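PDB 4B45: CELL division protein FTSZ from Haloferax volcanii, which binds GTP as a tubulin/FtsZ-family cytoskeletal protein with GTPase activity and is involved in the control of archaeal cell shape. Local coordinates for residues P48-L53 and D87-A92; R249-G254 and R286-D291. All coordinates share one frame; numbering follows the deposited sequence.

The two contacts lie on opposite sides of the chain's centre, their own centres about 37 Å apart and their nearest atoms about 24 Å apart, so neither touches the other. They follow one another along the chain: contact 1 comes first, in the GTPase domain, and contact 2 later, in the C-terminal domain. Contact 1 is a surface salt bridge at strand 50-53, an outermost strand of the parallel half of the sheet. Contact 2 joins helices 240-252 and 279-293, which pack beside strands 263-272 and 309-319 of the other half. Together they sample the two domains of the tubulin/FtsZ fold: contact 1 lies in the domain that carries most of the GTP-binding residues, whereas contact 2 is remote from that site.

Contact 1: residues P48-L53 and D87-A92; sequences PVETVL and DGRVTA
Glu-50 and Arg-89 form a surface salt bridge at the edge of the Rossmann-like GTPase sheet, where strand 50-53 is an outermost strand. OE1 of Glu-50 stands 3.3 Å from NH2 of Arg-89, a charge contact rather than a hydrogen bond: the carboxylate and guanidinium planes are only 10° apart but displaced in height, the carboxylate raised above the guanidinium plane and lying beyond the NH2 rim. On the same side, CB of Glu-50 sits 3.8 Å above the guanidinium plane of Arg-89, offset toward the rim, and CG approaches NH2 of Arg-89 to 3.3 Å. The glutamate therefore offers both a charge and an apolar stem to the cation. The bend at chi2 (64°) turns its carboxylate to this raised position beside NH2, while the arginine, extended from CG to NE, crosses it nearly at a right angle. A long arginine suits the place, since the nearest CA atoms, those of Glu-50 and Arg-89, are 10.2 Å apart. NH1 of Arg-89 makes a second salt bridge, to OD2 of Asp-33. Replacing Arg-89 by an alanine would probably leave both carboxylates without their shared cation and uncouple the loop from the edge strand. Farther out, backbone hydrogen bonds to Ala-36 hold Glu-50 against the neighbouring strand 31-38, and the Arg-89 side chain touches Val-35 of that strand. In the loop, N of Thr-91 makes a weak 2.9 Å hydrogen bond to O of Arg-89.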
ATOM      1  N   PRO A  48     -10.830  11.483  10.375  1.00 51.02           N
ATOM      2  CA  PRO A  48     -10.649  12.893  10.018  1.00 59.59           C
ATOM      3  C   PRO A  48     -10.760  13.150   8.513  1.00 62.19           C
ATOM      4  O   PRO A  48     -10.444  14.246   8.063  1.00 70.70           O
ATOM      5  CB  PRO A  48      -9.218  13.173  10.482  1.00 55.32           C
ATOM      6  CG  PRO A  48      -8.527  11.882  10.277  1.00 53.32           C
ATOM      7  CD  PRO A  48      -9.536  10.803  10.575  1.00 48.75           C
ATOM      8  N   VAL A  49     -11.189  12.151   7.750  1.00 55.79           N
ATOM      9  CA  VAL A  49     -11.380  12.315   6.317  1.00 48.65           C
ATOM     10  C   VAL A  49     -12.873  12.402   6.015  1.00 56.51           C
ATOM     11  O   VAL A  49     -13.709  12.111   6.881  1.00 55.76           O
ATOM     12  CB  VAL A  49     -10.778  11.138   5.527  1.00 46.96           C
ATOM     13  CG1 VAL A  49      -9.291  10.976   5.861  1.00 46.31           C
ATOM     14  CG2 VAL A  49     -11.548   9.848   5.828  1.00 45.26           C
ATOM     15  N   GLU A  50     -13.206  12.823   4.800  1.00 54.55           N
ATOM     16  CA  GLU A  50     -14.588  12.795   4.340  1.00 58.31           C
ATOM     17  C   GLU A  50     -15.102  11.363   4.425  1.00 51.18           C
ATOM     18  O   GLU A  50     -14.386  10.420   4.077  1.00 48.37           O
ATOM     19  CB  GLU A  50     -14.686  13.312   2.901  1.00 68.52           C
ATOM     20  CG  GLU A  50     -16.072  13.195   2.277  1.00 85.34           C
ATOM     21  CD  GLU A  50     -17.115  14.050   2.985  1.00104.17           C
ATOM     22  OE1 GLU A  50     -16.754  15.146   3.468  1.00111.49           O
ATOM     23  OE2 GLU A  50     -18.297  13.632   3.050  1.00108.24           O
ATOM     24  N   THR A  51     -16.335  11.206   4.897  1.00 52.04           N
ATOM     25  CA  THR A  51     -16.927   9.888   5.108  1.00 49.98           C
ATOM     26  C   THR A  51     -18.226   9.709   4.319  1.00 47.79           C
ATOM     27  O   THR A  51     -18.993  10.663   4.145  1.00 50.17           O
ATOM     28  CB  THR A  51     -17.209   9.630   6.606  1.00 47.65           C
ATOM     29  OG1 THR A  51     -18.123  10.612   7.098  1.00 54.91           O
ATOM     30  CG2 THR A  51     -15.930   9.706   7.421  1.00 43.30           C
ATOM     31  N   VAL A  52     -18.448   8.491   3.829  1.00 46.58           N
ATOM     32  CA  VAL A  52     -19.704   8.123   3.179  1.00 52.51           C
ATOM     33  C   VAL A  52     -20.272   6.853   3.787  1.00 48.95           C
ATOM     34  O   VAL A  52     -19.634   5.791   3.745  1.00 42.20           O
ATOM     35  CB  VAL A  52     -19.544   7.857   1.674  1.00 51.60           C
ATOM     36  CG1 VAL A  52     -20.914   7.573   1.062  1.00 46.54           C
ATOM     37  CG2 VAL A  52     -18.882   9.031   0.988  1.00 51.14           C
ATOM     38  N   LEU A  53     -21.476   6.962   4.344  1.00 45.15           N
ATOM     39  CA  LEU A  53     -22.146   5.805   4.920  1.00 43.05           C
ATOM     40  C   LEU A  53     -23.079   5.223   3.870  1.00 40.98           C
ATOM     41  O   LEU A  53     -23.883   5.933   3.276  1.00 49.51           O
ATOM     42  CB  LEU A  53     -22.908   6.184   6.195  1.00 42.26           C
ATOM     43  CG  LEU A  53     -23.533   5.045   7.016  1.00 45.24           C
ATOM     44  CD1 LEU A  53     -22.498   4.076   7.595  1.00 37.97           C
ATOM     45  CD2 LEU A  53     -24.431   5.584   8.125  1.00 43.79           C
ATOM     46  N   ASP A  87     -16.618  12.966  -7.218  1.00109.86           N
ATOM     47  CA  ASP A  87     -16.793  13.955  -8.277  1.00118.85           C
ATOM     48  C   ASP A  87     -15.843  15.135  -8.111  1.00113.94           C
ATOM     49  O   ASP A  87     -14.963  15.355  -8.943  1.00116.20           O
ATOM     50  CB  ASP A  87     -18.241  14.455  -8.320  1.00133.95           C
ATOM     51  CG  ASP A  87     -19.177  13.486  -9.025  1.00143.49           C
ATOM     52  OD1 ASP A  87     -18.765  12.333  -9.273  1.00147.02           O
ATOM     53  OD2 ASP A  87     -20.327  13.879  -9.325  1.00145.61           O
ATOM     54  N   GLY A  88     -16.007  15.876  -7.022  1.00106.61           N
ATOM     55  CA  GLY A  88     -15.177  17.038  -6.772  1.00100.80           C
ATOM     56  C   GLY A  88     -13.867  16.694  -6.092  1.00 95.54           C
ATOM     57  O   GLY A  88     -13.159  17.584  -5.615  1.00 91.44           O
ATOM     58  N   ARG A  89     -13.537  15.406  -6.046  1.00 92.91           N
ATOM     59  CA  ARG A  89     -12.342  14.959  -5.331  1.00 90.77           C
ATOM     60  C   ARG A  89     -11.277  14.316  -6.221  1.00 83.88           C
ATOM     61  O   ARG A  89     -10.094  14.616  -6.076  1.00 81.56           O
ATOM     62  CB  ARG A  89     -12.726  14.042  -4.168  1.00 95.02           C
ATOM     63  CG  ARG A  89     -13.713  14.698  -3.219  1.00 97.32           C
ATOM     64  CD  ARG A  89     -13.813  13.962  -1.903  1.00 95.71           C
ATOM     65  NE  ARG A  89     -14.922  14.457  -1.098  1.00 98.58           N
ATOM     66  CZ  ARG A  89     -14.862  15.546  -0.342  1.00104.87           C
ATOM     67  NH1 ARG A  89     -13.747  16.257  -0.290  1.00106.57           N
ATOM     68  NH2 ARG A  89     -15.920  15.927   0.360  1.00109.53           N
ATOM     69  N   VAL A  90     -11.689  13.432  -7.130  1.00 82.46           N
ATOM     70  CA  VAL A  90     -10.782  12.947  -8.169  1.00 79.26           C
ATOM     71  C   VAL A  90     -10.639  14.056  -9.193  1.00 75.31           C
ATOM     72  O   VAL A  90     -11.306  14.056 -10.229  1.00 82.79           O
ATOM     73  CB  VAL A  90     -11.302  11.674  -8.867  1.00 73.87           C
ATOM     74  CG1 VAL A  90     -10.323  11.217  -9.946  1.00 69.98           C
ATOM     75  CG2 VAL A  90     -11.511  10.576  -7.855  1.00 72.35           C
ATOM     76  N   THR A  91      -9.791  15.026  -8.886  1.00 66.93           N
ATOM     77  CA  THR A  91      -9.653  16.166  -9.767  1.00 70.49           C
ATOM     78  C   THR A  91      -8.823  15.773 -10.977  1.00 72.01           C
ATOM     79  O   THR A  91      -8.464  14.605 -11.140  1.00 73.32           O
ATOM     80  CB  THR A  91      -9.027  17.375  -9.053  1.00 69.01           C
ATOM     81  OG1 THR A  91      -7.637  17.118  -8.796  1.00 71.79           O
ATOM     82  CG2 THR A  91      -9.776  17.665  -7.747  1.00 56.32           C
ATOM     83  N   ALA A  92      -8.524  16.760 -11.817  1.00 68.86           N
ATOM     84  CA  ALA A  92      -7.785  16.544 -13.049  1.00 66.09           C
ATOM     85  C   ALA A  92      -6.337  16.219 -12.750  1.00 61.71           C
ATOM     86  O   ALA A  92      -5.660  15.541 -13.525  1.00 65.07           O
ATOM     87  CB  ALA A  92      -7.868  17.788 -13.919  1.00 77.10           C
TER

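Contact 2: residues R249-G254 and R286-D291; sequences RAVLTG and RRWVED
Val-251 presses its CG2 methyl against the benzo end of Trp-288, 3.8 Å from CZ3, and this branched residue forms the close-packed side of the contact. It comes in at the ring edge, with CB of Val-251 in the indole plane and 3.9 Å from CZ3 of Trp-288. The same methyl of Val-251 reaches CG2 of Val-289 at 4.1 Å, bringing together two compact side chains that suit a buried helix interface. With chi1 at -178°, the indole of Trp-288 swings away from its own backbone N and reaches across to the other helix. Beneath this inner side lie strands: Val-251 also packs on Val-314, and Val-289 on Ala-266 and Val-268. The outer side is looser. Leu-252, exposed to solvent, brings CD1 to the ring edge, 4.0 Å from CH2 of Trp-288, which is itself partly exposed. Near the end of this segment's helix, the carbonyl O of Arg-249 accepts bonds from the N and OG1 of Thr-253 and from the N of Gly-254. Two helices packed side by side against one face of a mixed sheet are the layered arrangement of the tubulin/FtsZ C-terminal domain.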
ATOM      1  N   ARG A 249      18.099  -5.357   2.272  1.00 44.41           N
ATOM      2  CA  ARG A 249      17.110  -5.539   3.328  1.00 50.86           C
ATOM      3  C   ARG A 249      15.715  -5.197   2.834  1.00 48.36           C
ATOM      4  O   ARG A 249      14.765  -5.917   3.135  1.00 50.60           O
ATOM      5  CB  ARG A 249      17.456  -4.717   4.571  1.00 61.59           C
ATOM      6  CG  ARG A 249      18.617  -5.288   5.376  1.00 71.75           C
ATOM      7  CD  ARG A 249      18.513  -4.881   6.824  1.00 78.58           C
ATOM      8  NE  ARG A 249      18.135  -3.479   6.972  1.00 87.06           N
ATOM      9  CZ  ARG A 249      19.001  -2.475   7.077  1.00 93.00           C
ATOM     10  NH1 ARG A 249      20.307  -2.715   7.046  1.00 97.42           N
ATOM     11  NH2 ARG A 249      18.560  -1.230   7.214  1.00 89.28           N
ATOM     12  N   ALA A 250      15.605  -4.112   2.064  1.00 45.26           N
ATOM     13  CA  ALA A 250      14.321  -3.660   1.536  1.00 48.06           C
ATOM     14  C   ALA A 250      13.669  -4.755   0.698  1.00 46.44           C
ATOM     15  O   ALA A 250      12.465  -4.993   0.793  1.00 55.38           O
ATOM     16  CB  ALA A 250      14.489  -2.377   0.716  1.00 44.55           C
ATOM     17  N   VAL A 251      14.484  -5.433  -0.099  1.00 43.73           N
ATOM     18  CA  VAL A 251      14.014  -6.514  -0.965  1.00 48.81           C
ATOM     19  C   VAL A 251      13.786  -7.832  -0.214  1.00 52.12           C
ATOM     20  O   VAL A 251      12.863  -8.570  -0.528  1.00 58.49           O
ATOM     21  CB  VAL A 251      15.014  -6.763  -2.114  1.00 49.96           C
ATOM     22  CG1 VAL A 251      14.574  -7.938  -2.975  1.00 53.01           C
ATOM     23  CG2 VAL A 251      15.205  -5.488  -2.956  1.00 47.23           C
ATOM     24  N   LEU A 252      14.621  -8.130   0.779  1.00 62.42           N
ATOM     25  CA  LEU A 252      14.569  -9.445   1.435  1.00 58.31           C
ATOM     26  C   LEU A 252      13.826  -9.478   2.779  1.00 61.25           C
ATOM     27  O   LEU A 252      13.041 -10.398   3.022  1.00 68.81           O
ATOM     28  CB  LEU A 252      15.968 -10.047   1.574  1.00 48.31           C
ATOM     29  CG  LEU A 252      16.763 -10.204   0.269  1.00 57.44           C
ATOM     30  CD1 LEU A 252      18.218 -10.537   0.561  1.00 56.92           C
ATOM     31  CD2 LEU A 252      16.159 -11.258  -0.664  1.00 57.19           C
ATOM     32  N   THR A 253      14.056  -8.493   3.648  1.00 60.59           N
ATOM     33  CA  THR A 253      13.355  -8.471   4.935  1.00 63.25           C
ATOM     34  C   THR A 253      12.306  -7.371   5.088  1.00 61.36           C
ATOM     35  O   THR A 253      11.339  -7.537   5.826  1.00 67.91           O
ATOM     36  CB  THR A 253      14.319  -8.375   6.151  1.00 69.99           C
ATOM     37  OG1 THR A 253      14.913  -7.073   6.217  1.00 73.59           O
ATOM     38  CG2 THR A 253      15.400  -9.411   6.065  1.00 69.29           C
ATOM     39  N   GLY A 254      12.494  -6.247   4.414  1.00 54.57           N
ATOM     40  CA  GLY A 254      11.703  -5.066   4.723  1.00 48.66           C
ATOM     41  C   GLY A 254      10.495  -4.860   3.835  1.00 46.18           C
ATOM     42  O   GLY A 254       9.979  -3.750   3.722  1.00 41.89           O
ATOM     43  N   ARG A 286      21.251  -1.180  -7.718  1.00 46.18           N
ATOM     44  CA  ARG A 286      20.273  -1.443  -8.760  1.00 43.45           C
ATOM     45  C   ARG A 286      20.620  -2.725  -9.493  1.00 46.16           C
ATOM     46  O   ARG A 286      19.742  -3.518  -9.817  1.00 44.97           O
ATOM     47  CB  ARG A 286      20.244  -0.290  -9.764  1.00 47.44           C
ATOM     48  CG  ARG A 286      19.819   1.032  -9.168  1.00 44.49           C
ATOM     49  CD  ARG A 286      19.916   2.115 -10.222  1.00 48.40           C
ATOM     50  NE  ARG A 286      19.507   3.421  -9.716  1.00 52.21           N
ATOM     51  CZ  ARG A 286      19.672   4.551 -10.392  1.00 51.44           C
ATOM     52  NH1 ARG A 286      20.239   4.514 -11.588  1.00 50.12           N
ATOM     53  NH2 ARG A 286      19.286   5.710  -9.874  1.00 48.28           N
ATOM     54  N   ARG A 287      21.907  -2.914  -9.784  1.00 47.87           N
ATOM     55  CA  ARG A 287      22.339  -4.096 -10.516  1.00 45.71           C
ATOM     56  C   ARG A 287      22.044  -5.342  -9.688  1.00 51.17           C
ATOM     57  O   ARG A 287      21.571  -6.356 -10.213  1.00 48.90           O
ATOM     58  CB  ARG A 287      23.832  -4.007 -10.868  1.00 49.56           C
ATOM     59  CG  ARG A 287      24.414  -5.290 -11.433  1.00 59.03           C
ATOM     60  CD  ARG A 287      25.790  -5.035 -12.042  1.00 73.50           C
ATOM     61  NE  ARG A 287      26.625  -6.234 -12.090  1.00 85.88           N
ATOM     62  CZ  ARG A 287      27.612  -6.500 -11.235  1.00 91.39           C
ATOM     63  NH1 ARG A 287      27.900  -5.651 -10.256  1.00 85.29           N
ATOM     64  NH2 ARG A 287      28.313  -7.621 -11.358  1.00 96.09           N
ATOM     65  N   TRP A 288      22.325  -5.260  -8.389  1.00 41.26           N
ATOM     66  CA  TRP A 288      21.956  -6.336  -7.472  1.00 47.00           C
ATOM     67  C   TRP A 288      20.453  -6.681  -7.496  1.00 46.12           C
ATOM     68  O   TRP A 288      20.088  -7.860  -7.482  1.00 44.61           O
ATOM     69  CB  TRP A 288      22.380  -6.025  -6.033  1.00 45.72           C
ATOM     70  CG  TRP A 288      22.030  -7.171  -5.130  1.00 45.46           C
ATOM     71  CD1 TRP A 288      22.779  -8.282  -4.892  1.00 41.09           C
ATOM     72  CD2 TRP A 288      20.816  -7.339  -4.394  1.00 34.91           C
ATOM     73  NE1 TRP A 288      22.111  -9.131  -4.042  1.00 40.85           N
ATOM     74  CE2 TRP A 288      20.907  -8.574  -3.716  1.00 41.94           C
ATOM     75  CE3 TRP A 288      19.665  -6.562  -4.230  1.00 39.67           C
ATOM     76  CZ2 TRP A 288      19.890  -9.055  -2.885  1.00 45.83           C
ATOM     77  CZ3 TRP A 288      18.652  -7.038  -3.404  1.00 43.42           C
ATOM     78  CH2 TRP A 288      18.773  -8.273  -2.743  1.00 46.63           C
ATOM     79  N   VAL A 289      19.593  -5.663  -7.503  1.00 39.98           N
ATOM     80  CA  VAL A 289      18.143  -5.895  -7.563  1.00 45.46           C
ATOM     81  C   VAL A 289      17.805  -6.646  -8.843  1.00 47.45           C
ATOM     82  O   VAL A 289      17.023  -7.580  -8.818  1.00 45.18           O
ATOM     83  CB  VAL A 289      17.318  -4.578  -7.471  1.00 45.04           C
ATOM     84  CG1 VAL A 289      15.844  -4.824  -7.790  1.00 42.47           C
ATOM     85  CG2 VAL A 289      17.449  -3.961  -6.084  1.00 43.66           C
ATOM     86  N   GLU A 290      18.437  -6.257  -9.953  1.00 48.15           N
ATOM     87  CA  GLU A 290      18.208  -6.919 -11.228  1.00 43.00           C
ATOM     88  C   GLU A 290      18.617  -8.397 -11.195  1.00 48.88           C
ATOM     89  O   GLU A 290      17.937  -9.240 -11.777  1.00 53.04           O
ATOM     90  CB  GLU A 290      18.933  -6.176 -12.358  1.00 44.81           C
ATOM     91  CG  GLU A 290      18.822  -6.854 -13.717  1.00 46.76           C
ATOM     92  CD  GLU A 290      19.461  -6.045 -14.830  1.00 59.48           C
ATOM     93  OE1 GLU A 290      20.707  -6.039 -14.925  1.00 58.57           O
ATOM     94  OE2 GLU A 290      18.718  -5.409 -15.608  1.00 63.52           O
ATOM     95  N   ASP A 291      19.720  -8.708 -10.511  1.00 46.17           N
ATOM     96  CA  ASP A 291      20.186 -10.089 -10.391  1.00 51.67           C
ATOM     97  C   ASP A 291      19.304 -10.901  -9.458  1.00 50.85           C
ATOM     98  O   ASP A 291      19.068 -12.085  -9.688  1.00 51.93           O
ATOM     99  CB  ASP A 291      21.631 -10.157  -9.874  1.00 56.26           C
ATOM    100  CG  ASP A 291      22.643  -9.572 -10.851  1.00 68.55           C
ATOM    101  OD1 ASP A 291      22.344  -9.459 -12.066  1.00 68.06           O
ATOM    102  OD2 ASP A 291      23.755  -9.232 -10.391  1.00 72.03           O
TER